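Local coordinates for putative type VI secretion protein (Escherichia coli, PDB 4PS2), which probably pairs with TssC to build the contractile sheath of the type VI secretion system, this chain being its C-terminal helical fragment, at residues 55-60 with 68-73; 34-39 with 47-52. All blocks are in the same frame, centred on the assembly; numbering follows the deposited sequence.

Contact 1 (55-60 with 68-73). With ZN (zinc ion), chain B.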
ATOM      1  N   LYS A  55      -7.780   0.374  -6.837  1.00 19.56           N
ATOM      2  CA  LYS A  55      -6.739  -0.239  -7.640  1.00 20.75           C
ATOM      3  C   LYS A  55      -5.572  -0.806  -6.790  1.00 24.03           C
ATOM      4  O   LYS A  55      -5.172  -1.901  -6.951  1.00 22.34           O
ATOM      5  CB  LYS A  55      -6.239   0.760  -8.637  1.00 20.00           C
ATOM      6  CG  LYS A  55      -5.187   0.254  -9.565  1.00 20.00           C
ATOM      7  N   ILE A  56      -5.081  -0.011  -5.874  1.00 21.58           N
ATOM      8  CA  ILE A  56      -4.080  -0.452  -4.949  1.00 21.83           C
ATOM      9  C   ILE A  56      -4.527  -1.716  -4.183  1.00 25.05           C
ATOM     10  O   ILE A  56      -3.817  -2.664  -4.125  1.00 23.87           O
ATOM     11  CB  ILE A  56      -3.638   0.688  -3.997  1.00 25.13           C
ATOM     12  CG1 ILE A  56      -3.017   1.831  -4.774  1.00 24.68           C
ATOM     13  CG2 ILE A  56      -2.644   0.169  -2.999  1.00 27.71           C
ATOM     14  CD1 ILE A  56      -2.617   3.001  -3.917  1.00 28.95           C
ATOM     15  N   LEU A  57      -5.712  -1.700  -3.614  1.00 22.49           N
ATOM     16  CA  LEU A  57      -6.135  -2.762  -2.718  1.00 24.43           C
ATOM     17  C   LEU A  57      -6.707  -4.002  -3.417  1.00 29.52           C
ATOM     18  O   LEU A  57      -6.956  -4.985  -2.812  1.00 28.24           O
ATOM     19  CB  LEU A  57      -7.094  -2.241  -1.684  1.00 24.74           C
ATOM     20  CG  LEU A  57      -6.610  -1.071  -0.853  1.00 31.39           C
ATOM     21  CD1 LEU A  57      -7.686  -0.535   0.041  1.00 33.29           C
ATOM     22  CD2 LEU A  57      -5.350  -1.289  -0.082  1.00 34.35           C
ATOM     23  N   ARG A  58      -6.855  -3.892  -4.712  1.00 26.84           N
ATOM     24  CA  ARG A  58      -7.335  -4.959  -5.583  1.00 27.15           C
ATOM     25  C   ARG A  58      -6.304  -6.109  -5.707  1.00 30.41           C
ATOM     26  O   ARG A  58      -6.721  -7.231  -5.964  1.00 31.73           O
ATOM     27  CB  ARG A  58      -7.654  -4.339  -6.955  1.00 27.17           C
ATOM     28  CG  ARG A  58      -8.231  -5.250  -8.027  1.00 37.56           C
ATOM     29  CD  ARG A  58      -8.587  -4.454  -9.274  1.00 47.80           C
ATOM     30  NE  ARG A  58      -9.450  -3.314  -8.955  1.00 51.12           N
ATOM     31  CZ  ARG A  58      -9.425  -2.149  -9.592  1.00 59.75           C
ATOM     32  NH1 ARG A  58      -8.601  -1.962 -10.619  1.00 39.87           N
ATOM     33  NH2 ARG A  58     -10.233  -1.168  -9.218  1.00 45.51           N
ATOM     34  N   ASP A  59      -4.983  -5.848  -5.505  1.00 24.44           N
ATOM     35  CA  ASP A  59      -3.928  -6.867  -5.624  1.00 23.42           C
ATOM     36  C   ASP A  59      -4.292  -8.164  -4.879  1.00 28.04           C
ATOM     37  O   ASP A  59      -4.471  -8.145  -3.662  1.00 26.97           O
ATOM     38  CB  ASP A  59      -2.553  -6.336  -5.172  1.00 23.34           C
ATOM     39  CG  ASP A  59      -1.362  -7.162  -5.652  1.00 33.05           C
ATOM     40  OD1 ASP A  59      -1.506  -8.395  -5.806  1.00 34.43           O
ATOM     41  OD2 ASP A  59      -0.282  -6.584  -5.830  1.00 41.00           O
ATOM     42  N   PRO A  60      -4.491  -9.285  -5.607  1.00 26.13           N
ATOM     43  CA  PRO A  60      -4.923 -10.519  -4.922  1.00 25.75           C
ATOM     44  C   PRO A  60      -3.865 -11.174  -4.026  1.00 28.53           C
ATOM     45  O   PRO A  60      -4.196 -12.044  -3.228  1.00 27.70           O
ATOM     46  CB  PRO A  60      -5.383 -11.430  -6.065  1.00 27.58           C
ATOM     47  CG  PRO A  60      -4.751 -10.880  -7.287  1.00 31.73           C
ATOM     48  CD  PRO A  60      -4.423  -9.453  -7.076  1.00 27.21           C
ATOM     49  N   ASP A  68      -7.018  -3.922   5.467  1.00 20.60           N
ATOM     50  CA  ASP A  68      -7.684  -3.280   6.603  1.00 20.53           C
ATOM     51  C   ASP A  68      -6.838  -2.195   7.260  1.00 24.19           C
ATOM     52  O   ASP A  68      -7.350  -1.109   7.517  1.00 25.15           O
ATOM     53  CB  ASP A  68      -8.125  -4.336   7.640  1.00 23.08           C
ATOM     54  CG  ASP A  68      -9.254  -5.235   7.157  1.00 35.92           C
ATOM     55  OD1 ASP A  68     -10.028  -4.799   6.267  1.00 34.70           O
ATOM     56  OD2 ASP A  68      -9.371  -6.367   7.672  1.00 41.99           O
ATOM     57  N   GLU A  69      -5.543  -2.469   7.499  1.00 20.72           N
ATOM     58  CA  GLU A  69      -4.567  -1.523   8.056  1.00 20.36           C
ATOM     59  C   GLU A  69      -4.338  -0.368   7.070  1.00 25.11           C
ATOM     60  O   GLU A  69      -4.188   0.779   7.494  1.00 25.05           O
ATOM     61  CB  GLU A  69      -3.230  -2.236   8.307  1.00 22.33           C
ATOM     62  CG  GLU A  69      -3.297  -3.258   9.435  1.00 30.13           C
ATOM     63  CD  GLU A  69      -2.004  -4.008   9.679  1.00 47.72           C
ATOM     64  OE1 GLU A  69      -1.043  -3.827   8.896  1.00 42.35           O
ATOM     65  OE2 GLU A  69      -1.949  -4.776  10.666  1.00 41.03           O
ATOM     66  N   LEU A  70      -4.351  -0.666   5.754  1.00 21.60           N
ATOM     67  CA  LEU A  70      -4.208   0.368   4.714  1.00 21.27           C
ATOM     68  C   LEU A  70      -5.438   1.289   4.649  1.00 25.11           C
ATOM     69  O   LEU A  70      -5.283   2.519   4.664  1.00 24.43           O
ATOM     70  CB  LEU A  70      -3.814  -0.232   3.351  1.00 20.69           C
ATOM     71  CG  LEU A  70      -2.404  -0.854   3.293  1.00 24.91           C
ATOM     72  CD1 LEU A  70      -2.161  -1.579   1.972  1.00 25.05           C
ATOM     73  CD2 LEU A  70      -1.308   0.175   3.502  1.00 28.29           C
ATOM     74  N   ARG A  71      -6.653   0.698   4.672  1.00 22.05           N
ATOM     75  CA  ARG A  71      -7.928   1.438   4.673  1.00 22.62           C
ATOM     76  C   ARG A  71      -8.107   2.265   5.953  1.00 25.77           C
ATOM     77  O   ARG A  71      -8.742   3.313   5.901  1.00 23.53           O
ATOM     78  CB  ARG A  71      -9.141   0.512   4.490  1.00 23.72           C
ATOM     79  CG  ARG A  71      -9.220  -0.200   3.158  1.00 36.55           C
ATOM     80  CD  ARG A  71     -10.479  -1.052   3.033  1.00 53.53           C
ATOM     81  NE  ARG A  71     -11.490  -0.388   2.211  1.00 70.18           N
ATOM     82  CZ  ARG A  71     -11.702  -0.646   0.925  1.00 91.00           C
ATOM     83  NH1 ARG A  71     -11.003  -1.588   0.303  1.00 78.12           N
ATOM     84  NH2 ARG A  71     -12.627   0.024   0.253  1.00 83.75           N
ATOM     85  N   ALA A  72      -7.522   1.818   7.089  1.00 24.54           N
ATOM     86  CA  ALA A  72      -7.580   2.536   8.371  1.00 24.36           C
ATOM     87  C   ALA A  72      -6.778   3.840   8.361  1.00 29.30           C
ATOM     88  O   ALA A  72      -6.966   4.687   9.228  1.00 31.43           O
ATOM     89  CB  ALA A  72      -7.110   1.634   9.498  1.00 25.17           C
ATOM     90  N   LEU A  73      -5.903   4.016   7.371  1.00 25.16           N
ATOM     91  CA  LEU A  73      -5.094   5.223   7.213  1.00 23.70           C
ATOM     92  C   LEU A  73      -5.844   6.301   6.427  1.00 27.12           C
ATOM     93  O   LEU A  73      -5.414   7.458   6.406  1.00 26.23           O
ATOM     94  CB  LEU A  73      -3.768   4.885   6.507  1.00 23.47           C
ATOM     95  CG  LEU A  73      -2.751   4.005   7.260  1.00 27.90           C
ATOM     96  CD1 LEU A  73      -1.601   3.661   6.359  1.00 27.55           C
ATOM     97  CD2 LEU A  73      -2.205   4.706   8.540  1.00 29.67           C
TER
HETATM   98 ZN    ZN B 201      -0.055  -5.166  11.340  1.00 66.69          ZN

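Contact 2 (34-39 with 47-52)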
ATOM      1  N   SER A  34       2.038   7.319  -1.215  1.00 18.71           N
ATOM      2  CA  SER A  34       2.016   8.338  -2.277  1.00 18.74           C
ATOM      3  C   SER A  34       0.617   8.904  -2.492  1.00 21.58           C
ATOM      4  O   SER A  34       0.448  10.116  -2.652  1.00 21.68           O
ATOM      5  CB  SER A  34       2.565   7.767  -3.585  1.00 21.14           C
ATOM      6  OG  SER A  34       3.886   7.275  -3.412  1.00 30.68           O
ATOM      7  N   LEU A  35      -0.387   8.025  -2.502  1.00 18.53           N
ATOM      8  CA  LEU A  35      -1.767   8.405  -2.695  1.00 17.55           C
ATOM      9  C   LEU A  35      -2.265   9.281  -1.533  1.00 22.63           C
ATOM     10  O   LEU A  35      -2.919  10.295  -1.788  1.00 20.57           O
ATOM     11  CB  LEU A  35      -2.650   7.163  -2.882  1.00 17.38           C
ATOM     12  CG  LEU A  35      -4.100   7.467  -3.159  1.00 22.33           C
ATOM     13  CD1 LEU A  35      -4.290   8.139  -4.533  1.00 22.24           C
ATOM     14  CD2 LEU A  35      -4.960   6.264  -2.943  1.00 22.98           C
ATOM     15  N   LEU A  36      -1.953   8.903  -0.274  1.00 20.61           N
ATOM     16  CA  LEU A  36      -2.346   9.706   0.897  1.00 20.65           C
ATOM     17  C   LEU A  36      -1.641  11.065   0.885  1.00 23.67           C
ATOM     18  O   LEU A  36      -2.245  12.062   1.264  1.00 23.99           O
ATOM     19  CB  LEU A  36      -2.030   8.979   2.206  1.00 21.10           C
ATOM     20  CG  LEU A  36      -2.942   7.805   2.584  1.00 26.12           C
ATOM     21  CD1 LEU A  36      -2.276   6.950   3.676  1.00 25.89           C
ATOM     22  CD2 LEU A  36      -4.306   8.304   3.079  1.00 28.62           C
ATOM     23  N   ARG A  37      -0.378  11.118   0.439  1.00 20.32           N
ATOM     24  CA  ARG A  37       0.349  12.385   0.365  1.00 19.91           C
ATOM     25  C   ARG A  37      -0.299  13.284  -0.686  1.00 23.33           C
ATOM     26  O   ARG A  37      -0.452  14.481  -0.446  1.00 23.33           O
ATOM     27  CB  ARG A  37       1.838  12.159   0.080  1.00 21.21           C
ATOM     28  CG  ARG A  37       2.554  11.493   1.267  1.00 29.84           C
ATOM     29  CD  ARG A  37       4.038  11.226   1.042  1.00 31.20           C
ATOM     30  NE  ARG A  37       4.778  12.484   0.983  1.00 40.84           N
ATOM     31  CZ  ARG A  37       5.160  13.195   2.041  1.00 49.96           C
ATOM     32  NH1 ARG A  37       4.926  12.746   3.273  1.00 35.29           N
ATOM     33  NH2 ARG A  37       5.787  14.346   1.879  1.00 38.11           N
ATOM     34  N   ASP A  38      -0.710  12.701  -1.834  1.00 20.82           N
ATOM     35  CA  ASP A  38      -1.400  13.413  -2.925  1.00 20.79           C
ATOM     36  C   ASP A  38      -2.702  14.002  -2.405  1.00 23.23           C
ATOM     37  O   ASP A  38      -2.950  15.195  -2.585  1.00 25.20           O
ATOM     38  CB  ASP A  38      -1.678  12.462  -4.116  1.00 22.20           C
ATOM     39  CG  ASP A  38      -0.441  12.057  -4.906  1.00 33.40           C
ATOM     40  OD1 ASP A  38       0.583  12.769  -4.820  1.00 33.35           O
ATOM     41  OD2 ASP A  38      -0.488  11.004  -5.589  1.00 35.38           O
ATOM     42  N   LEU A  39      -3.507  13.184  -1.714  1.00 18.66           N
ATOM     43  CA  LEU A  39      -4.765  13.622  -1.118  1.00 18.83           C
ATOM     44  C   LEU A  39      -4.530  14.755  -0.097  1.00 24.60           C
ATOM     45  O   LEU A  39      -5.204  15.791  -0.170  1.00 22.94           O
ATOM     46  CB  LEU A  39      -5.468  12.457  -0.420  1.00 19.31           C
ATOM     47  CG  LEU A  39      -6.808  12.811   0.253  1.00 25.22           C
ATOM     48  CD1 LEU A  39      -7.921  12.968  -0.778  1.00 26.08           C
ATOM     49  CD2 LEU A  39      -7.197  11.763   1.282  1.00 27.45           C
ATOM     50  N   VAL A  47     -12.892  11.763  -5.810  1.00 26.10           N
ATOM     51  CA  VAL A  47     -13.298  10.742  -6.792  1.00 25.70           C
ATOM     52  C   VAL A  47     -12.064   9.973  -7.336  1.00 25.54           C
ATOM     53  O   VAL A  47     -12.125   8.745  -7.460  1.00 22.55           O
ATOM     54  CB  VAL A  47     -14.248  11.281  -7.912  1.00 30.67           C
ATOM     55  CG1 VAL A  47     -13.568  12.338  -8.757  1.00 31.01           C
ATOM     56  CG2 VAL A  47     -14.764  10.160  -8.818  1.00 31.01           C
ATOM     57  N   THR A  48     -10.970  10.699  -7.674  1.00 20.65           N
ATOM     58  CA  THR A  48      -9.731  10.085  -8.180  1.00 20.50           C
ATOM     59  C   THR A  48      -9.099   9.263  -7.050  1.00 23.71           C
ATOM     60  O   THR A  48      -8.720   8.119  -7.272  1.00 23.94           O
ATOM     61  CB  THR A  48      -8.738  11.147  -8.685  1.00 27.37           C
ATOM     62  OG1 THR A  48      -9.398  11.984  -9.632  1.00 27.47           O
ATOM     63  CG2 THR A  48      -7.457  10.524  -9.336  1.00 23.86           C
ATOM     64  N   PHE A  49      -9.009   9.848  -5.845  1.00 20.08           N
ATOM     65  CA  PHE A  49      -8.481   9.173  -4.665  1.00 19.98           C
ATOM     66  C   PHE A  49      -9.157   7.806  -4.488  1.00 22.95           C
ATOM     67  O   PHE A  49      -8.445   6.816  -4.339  1.00 21.18           O
ATOM     68  CB  PHE A  49      -8.688  10.031  -3.383  1.00 21.76           C
ATOM     69  CG  PHE A  49      -8.282   9.286  -2.126  1.00 22.45           C
ATOM     70  CD1 PHE A  49      -6.947   9.197  -1.754  1.00 25.52           C
ATOM     71  CD2 PHE A  49      -9.229   8.615  -1.360  1.00 23.38           C
ATOM     72  CE1 PHE A  49      -6.567   8.471  -0.617  1.00 26.45           C
ATOM     73  CE2 PHE A  49      -8.842   7.848  -0.256  1.00 26.18           C
ATOM     74  CZ  PHE A  49      -7.517   7.785   0.109  1.00 24.83           C
ATOM     75  N   ARG A  50     -10.525   7.756  -4.467  1.00 18.64           N
ATOM     76  CA  ARG A  50     -11.249   6.484  -4.252  1.00 18.69           C
ATOM     77  C   ARG A  50     -11.012   5.481  -5.381  1.00 23.20           C
ATOM     78  O   ARG A  50     -10.962   4.295  -5.110  1.00 22.58           O
ATOM     79  CB  ARG A  50     -12.757   6.691  -4.059  1.00 19.58           C
ATOM     80  CG  ARG A  50     -13.110   7.323  -2.710  1.00 30.15           C
ATOM     81  CD  ARG A  50     -14.611   7.370  -2.438  1.00 33.26           C
ATOM     82  NE  ARG A  50     -15.358   8.095  -3.471  1.00 27.48           N
ATOM     83  CZ  ARG A  50     -15.635   9.392  -3.424  1.00 40.49           C
ATOM     84  NH1 ARG A  50     -15.217  10.133  -2.404  1.00 30.80           N
ATOM     85  NH2 ARG A  50     -16.325   9.965  -4.400  1.00 28.07           N
ATOM     86  N   LYS A  51     -10.883   5.956  -6.631  1.00 19.13           N
ATOM     87  CA  LYS A  51     -10.624   5.105  -7.803  1.00 20.12           C
ATOM     88  C   LYS A  51      -9.229   4.468  -7.686  1.00 24.60           C
ATOM     89  O   LYS A  51      -9.063   3.264  -7.937  1.00 23.89           O
ATOM     90  CB  LYS A  51     -10.727   5.969  -9.077  1.00 23.15           C
ATOM     91  CG  LYS A  51     -10.388   5.238 -10.389  1.00 41.71           C
ATOM     92  CD  LYS A  51     -10.234   6.208 -11.579  1.00 51.40           C
ATOM     93  CE  LYS A  51      -8.872   6.862 -11.658  1.00 52.42           C
ATOM     94  NZ  LYS A  51      -8.852   7.994 -12.622  1.00 61.71           N
ATOM     95  N   GLU A  52      -8.222   5.282  -7.308  1.00 20.26           N
ATOM     96  CA  GLU A  52      -6.857   4.797  -7.131  1.00 18.67           C
ATOM     97  C   GLU A  52      -6.732   3.881  -5.922  1.00 21.88           C
ATOM     98  O   GLU A  52      -5.941   2.949  -5.948  1.00 21.09           O
ATOM     99  CB  GLU A  52      -5.874   5.961  -7.042  1.00 19.80           C
ATOM    100  CG  GLU A  52      -5.863   6.846  -8.277  1.00 27.72           C
ATOM    101  CD  GLU A  52      -5.409   6.191  -9.562  1.00 39.76           C
ATOM    102  OE1 GLU A  52      -4.759   5.125  -9.499  1.00 31.19           O
ATOM    103  OE2 GLU A  52      -5.725   6.738 -10.640  1.00 43.46           O
TER

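Contact 1 (55-60 with 68-73)
Glu69 OE2 binds the zinc ion at 2.0 Å, just before the two residues, Leu70 and Arg71, that pack against Leu57 from the neighbouring helix. This is the second helical hairpin of a small three-helix bundle: the end of helix 46-57, a short linker, and helix 64-71 coming back alongside it. The carboxylate of Glu69 uses one oxygen for the metal, since OE1 stays 3.0 Å from the zinc, and its chain runs extended beyond CG to reach it.

Leu57 is the central bump. With CG beside the backbone N (chi1 -55°), its two methyls fork across helix 64-71. CD2 goes to Leu70, 3.8 Å from Leu70 CD1, while CD1 presses on the aliphatic part of Arg71, 3.5 Å from Arg71 CG. Leu70 also reaches Met32 on helix 16-40, which ties this small apolar patch to the long helix. Arg67, on the same partner helix, also donates to the carbonyl oxygens of Leu57 and of Asp59 in the loop that follows.

Arg71 does double duty. Its chain bends at chi3 (102°) and wraps round the Leu57 methyl, and the guanidinium carries on to a salt bridge from NH2 to Glu54. Its other terminal nitrogen, NH1, sits 3.5 Å from Leu57 CD1.

Contact 2 (34-39 with 47-52)
Phe49 pushes its ring into a hollow on helix 34-39 formed by Leu35, Leu36 and Leu39. The two helical segments make an antiparallel alpha-hairpin, their axes 10.6 Å apart at closest approach and 174° from parallel, and the Phe49 ring bridges the space between them. Phe49 reaches across because CG lies opposite its backbone N, chi1 174°, which sends the ring out from its helix toward the leucines.

The leucines meet that ring from different directions. Leu39 lays CD2 over one face, a CH-pi contact 4.0 Å from the centroid of the Phe49 ring, while its CD1 turns back toward the root of the ring at CB and CG. Leu35 comes in obliquely from the other side of the ring plane: its CG is 3.6 Å from Phe49 CD1, and CD2 is equally close to CE1. Leu36 adds a looser touch, its CD2 4.3 Å from Phe49 CE1. The second methyl of Leu35, CD1, fits against the aliphatic start of Glu52, 3.7 Å from Glu52 CB, before that chain bends at chi2. Cutting Leu35 back to an alanine is likely to open a gap beside the Phe49 ring and to leave Glu52 CB without this apolar neighbour.

Val74 and Leu53 extend this apolar cluster, touching Phe49 and Leu35 respectively. What joins the two segments is hydrocarbon against hydrocarbon, so their hold on each other rests on close fit and burial of apolar surface, while the Glu52 carboxylate is carried away from the leucines.

In the fold
Along the chain the contacts come in series: contact 2 closes the turn from helix 16-40 into helix 46-57, and contact 1 then closes the next one, into helix 64-71. Helix 46-57 serves both, its earlier part in contact 2 and its end in contact 1, with the two centres 12 Å apart. They also touch directly, Ile56 CD1 lying 4.1 Å from Leu35 CD2 and Leu73 O lying 3.6 Å from Leu36 CD2. The contacts therefore adjoin, Ile56 and Leu73 lying near the touching residues of contact 1 in sequence and resting on leucines of contact 2. The three-helix bundle, compact and within the VipA family region, is consistent with a folded end piece of the sheath protein.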